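PDB 4OHN: ABC transporter substrate-binding protein from Streptococcus pneumoniae, which binds histidine and probably delivers it to an ABC uptake transporter as the extracellular substrate-binding component of the system. Local coordinates for residues E90-S98 with A209-T217. Residues are numbered along the deposited sequence; the frame is centred on the assembly and turned at random.
Sequences ERREKVAFS and AVGSRKEDT. With HIS (histidine), chain B.
A96 and S212 form an antiparallel hydrogen-bonded pair. A96 N gives to S212 O and S212 N gives to A96 O, each at 2.9 Å. F97 and G211 follow as a non-hydrogen-bonded pair, with F97 CA 3.2 Å from V210 O. S98 N then donates to the same V210 O, lying in its carbonyl plane.

At S98 a side chain takes over from the backbone. V210 N donates to S98 OG over 2.9 Å, at an N-H...O angle of 161°. The hydroxyl can meet this N-H because chi1 (70°) sets it between the N and carbonyl carbon of S98. F97 lays its ring obliquely by the other strand, CD2 3.8 Å from A209 CB. F97 CD1 sits over one face of the R92 guanidinium, 3.9 Å above its plane and offset toward the rim of that group, and Y85 also meets the F97 ring.

K214 runs extended past V95 and A96. Its NZ makes a weak bond to E93 O, just after helix 89-92. A water links K94 O to K214 N.

R91, on that helix, grips the histidine carboxylate edge-on: NH1 bonds O and NH2 bonds OXT, the latter at 174°. S86 O also holds NH1. The short ladder thus ties the segment carrying this carboxylate-binding arginine to strand 206-212 of the same lobe, mainly through backbone bonds, while the lysine's ammonium adds a weak bond at the exposed end.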
ATOM      1  N   GLU A  90      13.290  -7.316  -0.833  1.00 19.62           N
ATOM      2  CA  GLU A  90      13.284  -7.523  -2.274  1.00 20.13           C
ATOM      3  C   GLU A  90      13.235  -6.176  -3.001  1.00 19.17           C
ATOM      4  O   GLU A  90      13.996  -5.932  -3.932  1.00 21.28           O
ATOM      5  CB  GLU A  90      12.076  -8.390  -2.643  1.00 26.03           C
ATOM      6  CG  GLU A  90      12.004  -8.910  -4.067  1.00 53.27           C
ATOM      7  CD  GLU A  90      10.776  -9.799  -4.286  1.00 77.87           C
ATOM      8  OE1 GLU A  90      10.583 -10.775  -3.523  1.00 55.88           O
ATOM      9  OE2 GLU A  90       9.989  -9.515  -5.212  1.00 67.29           O
ATOM     10  N   ARG A  91      12.358  -5.280  -2.557  1.00 15.89           N
ATOM     11  CA  ARG A  91      12.220  -3.998  -3.228  1.00 15.34           C
ATOM     12  C   ARG A  91      13.436  -3.092  -3.028  1.00 16.81           C
ATOM     13  O   ARG A  91      13.739  -2.269  -3.890  1.00 17.88           O
ATOM     14  CB  ARG A  91      10.950  -3.299  -2.762  1.00 14.37           C
ATOM     15  CG  ARG A  91       9.723  -3.979  -3.314  1.00 13.21           C
ATOM     16  CD  ARG A  91       8.446  -3.466  -2.721  1.00 11.54           C
ATOM     17  NE  ARG A  91       7.290  -3.978  -3.447  1.00 11.46           N
ATOM     18  CZ  ARG A  91       6.031  -3.823  -3.057  1.00 10.00           C
ATOM     19  NH1 ARG A  91       5.759  -3.201  -1.922  1.00 10.54           N
ATOM     20  NH2 ARG A  91       5.060  -4.299  -3.815  1.00 11.81           N
ATOM     21  N   ARG A  92      14.125  -3.255  -1.905  1.00 17.03           N
ATOM     22  CA  ARG A  92      15.338  -2.472  -1.645  1.00 19.62           C
ATOM     23  C   ARG A  92      16.458  -2.786  -2.638  1.00 23.03           C
ATOM     24  O   ARG A  92      17.404  -2.010  -2.776  1.00 23.74           O
ATOM     25  CB  ARG A  92      15.812  -2.685  -0.208  1.00 19.94           C
ATOM     26  CG  ARG A  92      14.967  -1.944   0.813  1.00 23.71           C
ATOM     27  CD  ARG A  92      15.463  -2.162   2.237  1.00 26.06           C
ATOM     28  NE  ARG A  92      14.514  -1.660   3.227  1.00 27.58           N
ATOM     29  CZ  ARG A  92      14.381  -0.377   3.566  1.00 40.58           C
ATOM     30  NH1 ARG A  92      15.118   0.566   2.994  1.00 27.17           N
ATOM     31  NH2 ARG A  92      13.493  -0.032   4.479  1.00 24.88           N
ATOM     32  N   GLU A  93      16.353  -3.907  -3.347  1.00 22.44           N
ATOM     33  CA  GLU A  93      17.322  -4.208  -4.405  1.00 22.22           C
ATOM     34  C   GLU A  93      17.093  -3.313  -5.630  1.00 26.26           C
ATOM     35  O   GLU A  93      17.969  -3.188  -6.474  1.00 27.22           O
ATOM     36  CB  GLU A  93      17.226  -5.679  -4.824  1.00 26.88           C
ATOM     37  CG  GLU A  93      17.466  -6.658  -3.690  1.00 37.12           C
ATOM     38  CD  GLU A  93      18.866  -6.553  -3.113  1.00 98.44           C
ATOM     39  OE1 GLU A  93      19.836  -6.516  -3.902  1.00 97.44           O
ATOM     40  OE2 GLU A  93      18.997  -6.501  -1.873  1.00 98.62           O
ATOM     41  N   LYS A  94      15.919  -2.684  -5.718  1.00 20.77           N
ATOM     42  CA  LYS A  94      15.499  -2.000  -6.945  1.00 21.40           C
ATOM     43  C   LYS A  94      15.219  -0.500  -6.769  1.00 18.04           C
ATOM     44  O   LYS A  94      15.387   0.280  -7.705  1.00 20.11           O
ATOM     45  CB  LYS A  94      14.245  -2.687  -7.498  1.00 27.28           C
ATOM     46  CG  LYS A  94      14.437  -4.206  -7.683  1.00 35.27           C
ATOM     47  CD  LYS A  94      13.245  -4.881  -8.355  1.00 66.32           C
ATOM     48  CE  LYS A  94      13.203  -4.572  -9.850  1.00 85.17           C
ATOM     49  NZ  LYS A  94      11.918  -4.965 -10.503  1.00 63.81           N
ATOM     50  N   VAL A  95      14.804  -0.110  -5.569  1.00 15.70           N
ATOM     51  CA  VAL A  95      14.437   1.274  -5.274  1.00 14.84           C
ATOM     52  C   VAL A  95      14.997   1.693  -3.919  1.00 16.03           C
ATOM     53  O   VAL A  95      15.403   0.852  -3.118  1.00 17.58           O
ATOM     54  CB  VAL A  95      12.892   1.482  -5.270  1.00 14.77           C
ATOM     55  CG1 VAL A  95      12.267   0.953  -6.542  1.00 16.09           C
ATOM     56  CG2 VAL A  95      12.256   0.810  -4.070  1.00 15.58           C
ATOM     57  N   ALA A  96      14.988   2.993  -3.663  1.00 13.81           N
ATOM     58  CA  ALA A  96      15.326   3.543  -2.353  1.00 12.98           C
ATOM     59  C   ALA A  96      14.047   3.875  -1.604  1.00 11.88           C
ATOM     60  O   ALA A  96      13.009   4.126  -2.220  1.00 13.41           O
ATOM     61  CB  ALA A  96      16.183   4.781  -2.490  1.00 15.03           C
ATOM     62  N   PHE A  97      14.118   3.868  -0.281  1.00 12.27           N
ATOM     63  CA  PHE A  97      12.985   4.200   0.564  1.00 11.55           C
ATOM     64  C   PHE A  97      13.285   5.327   1.542  1.00 10.37           C
ATOM     65  O   PHE A  97      14.367   5.421   2.102  1.00 13.06           O
ATOM     66  CB  PHE A  97      12.513   2.977   1.367  1.00 12.02           C
ATOM     67  CG  PHE A  97      11.808   1.931   0.543  1.00 12.91           C
ATOM     68  CD1 PHE A  97      12.474   0.799   0.139  1.00 15.36           C
ATOM     69  CD2 PHE A  97      10.482   2.072   0.204  1.00 10.87           C
ATOM     70  CE1 PHE A  97      11.822  -0.178  -0.615  1.00 14.74           C
ATOM     71  CE2 PHE A  97       9.825   1.107  -0.555  1.00 11.36           C
ATOM     72  CZ  PHE A  97      10.494  -0.027  -0.950  1.00 13.00           C
ATOM     73  N   SER A  98      12.267   6.152   1.753  1.00 10.30           N
ATOM     74  CA  SER A  98      12.217   7.037   2.919  1.00 10.30           C
ATOM     75  C   SER A  98      12.185   6.202   4.195  1.00  9.76           C
ATOM     76  O   SER A  98      12.038   4.978   4.174  1.00 11.05           O
ATOM     77  CB  SER A  98      10.968   7.914   2.883  1.00  9.42           C
ATOM     78  OG  SER A  98       9.791   7.142   3.121  1.00  9.73           O
ATOM     79  N   ALA A 209       6.555   2.889   3.356  1.00  8.84           N
ATOM     80  CA  ALA A 209       7.506   3.968   3.156  1.00  9.28           C
ATOM     81  C   ALA A 209       7.301   4.501   1.737  1.00  8.64           C
ATOM     82  O   ALA A 209       6.468   4.012   0.966  1.00  9.24           O
ATOM     83  CB  ALA A 209       8.944   3.475   3.367  1.00 10.85           C
ATOM     84  N   VAL A 210       8.071   5.525   1.383  1.00  9.12           N
ATOM     85  CA  VAL A 210       7.988   6.153   0.078  1.00  8.74           C
ATOM     86  C   VAL A 210       9.146   5.681  -0.775  1.00  9.11           C
ATOM     87  O   VAL A 210      10.293   5.738  -0.335  1.00 10.59           O
ATOM     88  CB  VAL A 210       8.019   7.688   0.209  1.00  9.17           C
ATOM     89  CG1 VAL A 210       7.794   8.334  -1.153  1.00  9.01           C
ATOM     90  CG2 VAL A 210       6.965   8.163   1.204  1.00 10.49           C
ATOM     91  N   GLY A 211       8.845   5.209  -1.980  1.00  9.35           N
ATOM     92  CA  GLY A 211       9.873   4.720  -2.881  1.00 10.27           C
ATOM     93  C   GLY A 211      10.317   5.729  -3.911  1.00  9.79           C
ATOM     94  O   GLY A 211       9.477   6.407  -4.503  1.00  9.64           O
ATOM     95  N   SER A 212      11.632   5.788  -4.141  1.00 10.43           N
ATOM     96  CA  SER A 212      12.237   6.641  -5.156  1.00 10.99           C
ATOM     97  C   SER A 212      13.262   5.870  -5.949  1.00 12.75           C
ATOM     98  O   SER A 212      13.687   4.788  -5.572  1.00 12.43           O
ATOM     99  CB  SER A 212      12.943   7.864  -4.527  1.00 13.52           C
ATOM    100  OG  SER A 212      14.209   7.518  -3.991  1.00 14.39           O
ATOM    101  N   ARG A 213      13.665   6.443  -7.072  1.00 11.75           N
ATOM    102  CA  ARG A 213      14.845   5.939  -7.774  1.00 12.24           C
ATOM    103  C   ARG A 213      16.041   5.984  -6.822  1.00 13.68           C
ATOM    104  O   ARG A 213      16.175   6.912  -6.023  1.00 12.79           O
ATOM    105  CB  ARG A 213      15.121   6.780  -9.016  1.00 12.26           C
ATOM    106  CG  ARG A 213      14.155   6.516 -10.157  1.00 13.19           C
ATOM    107  CD  ARG A 213      14.414   7.391 -11.376  1.00 12.61           C
ATOM    108  NE  ARG A 213      14.099   8.785 -11.150  1.00 14.86           N
ATOM    109  CZ  ARG A 213      12.900   9.334 -11.298  1.00 14.34           C
ATOM    110  NH1 ARG A 213      11.880   8.612 -11.713  1.00 13.99           N
ATOM    111  NH2 ARG A 213      12.726  10.612 -11.028  1.00 14.70           N
ATOM    112  N   LYS A 214      16.921   4.989  -6.900  1.00 15.23           N
ATOM    113  CA  LYS A 214      18.065   4.944  -5.989  1.00 15.40           C
ATOM    114  C   LYS A 214      18.899   6.214  -6.006  1.00 16.86           C
ATOM    115  O   LYS A 214      19.421   6.634  -4.973  1.00 17.43           O
ATOM    116  CB  LYS A 214      18.938   3.730  -6.296  1.00 19.50           C
ATOM    117  CG  LYS A 214      18.260   2.439  -5.913  1.00 21.99           C
ATOM    118  CD  LYS A 214      19.212   1.273  -5.998  1.00 26.16           C
ATOM    119  CE  LYS A 214      18.632   0.056  -5.321  1.00 34.22           C
ATOM    120  NZ  LYS A 214      19.587  -1.081  -5.347  1.00 58.11           N
ATOM    121  N   GLU A 215      19.022   6.848  -7.166  1.00 14.14           N
ATOM    122  CA  GLU A 215      19.874   8.007  -7.301  1.00 15.57           C
ATOM    123  C   GLU A 215      19.288   9.290  -6.711  1.00 13.51           C
ATOM    124  O   GLU A 215      20.010  10.277  -6.534  1.00 14.47           O
ATOM    125  CB  GLU A 215      20.184   8.235  -8.784  1.00 18.86           C
ATOM    126  CG  GLU A 215      20.833   7.022  -9.514  1.00 33.92           C
ATOM    127  CD  GLU A 215      19.918   5.768  -9.704  1.00 89.60           C
ATOM    128  OE1 GLU A 215      18.661   5.853  -9.879  1.00 24.19           O
ATOM    129  OE2 GLU A 215      20.492   4.657  -9.693  1.00 50.18           O
ATOM    130  N   ASP A 216      17.987   9.288  -6.426  1.00 13.11           N
ATOM    131  CA  ASP A 216      17.298  10.468  -5.904  1.00 11.68           C
ATOM    132  C   ASP A 216      17.480  10.617  -4.371  1.00 12.75           C
ATOM    133  O   ASP A 216      16.502  10.672  -3.588  1.00 11.83           O
ATOM    134  CB  ASP A 216      15.824  10.419  -6.318  1.00 12.76           C
ATOM    135  CG  ASP A 216      15.432  11.503  -7.320  1.00 12.07           C
ATOM    136  OD1 ASP A 216      16.033  12.595  -7.335  1.00 13.18           O
ATOM    137  OD2 ASP A 216      14.454  11.289  -8.080  1.00 14.70           O
ATOM    138  N   THR A 217      18.741  10.714  -3.951  1.00 14.11           N
ATOM    139  CA  THR A 217      19.074  10.656  -2.534  1.00 13.71           C
ATOM    140  C   THR A 217      18.657  11.913  -1.779  1.00 13.18           C
ATOM    141  O   THR A 217      18.231  11.847  -0.621  1.00 12.70           O
ATOM    142  CB  THR A 217      20.575  10.387  -2.324  1.00 16.74           C
ATOM    143  OG1 THR A 217      21.327  11.374  -3.036  1.00 18.70           O
ATOM    144  CG2 THR A 217      20.954   9.025  -2.850  1.00 18.15           C
TER
HETATM  145  N   HIS B 301       1.206  -2.841   0.419  1.00  8.28           N
HETATM  146  CA  HIS B 301       1.125  -3.619  -0.841  1.00  7.98           C
HETATM  147  C   HIS B 301       2.289  -3.294  -1.750  1.00  8.26           C
HETATM  148  O   HIS B 301       3.116  -2.423  -1.396  1.00  8.50           O
HETATM  149  CB  HIS B 301      -0.248  -3.473  -1.539  1.00  7.45           C
HETATM  150  CG  HIS B 301      -0.500  -2.202  -2.297  1.00  7.25           C
HETATM  151  ND1 HIS B 301      -1.233  -2.207  -3.473  1.00  6.84           N
HETATM  152  CD2 HIS B 301      -0.230  -0.900  -2.035  1.00  7.55           C
HETATM  153  CE1 HIS B 301      -1.371  -0.970  -3.909  1.00  6.96           C
HETATM  154  NE2 HIS B 301      -0.777  -0.155  -3.052  1.00  7.10           N
HETATM  155  OXT HIS B 301       2.374  -3.935  -2.819  1.00  8.77           O
HETATM  156  O   HOH W   1      16.106   2.793  -8.604  1.00 23.92           O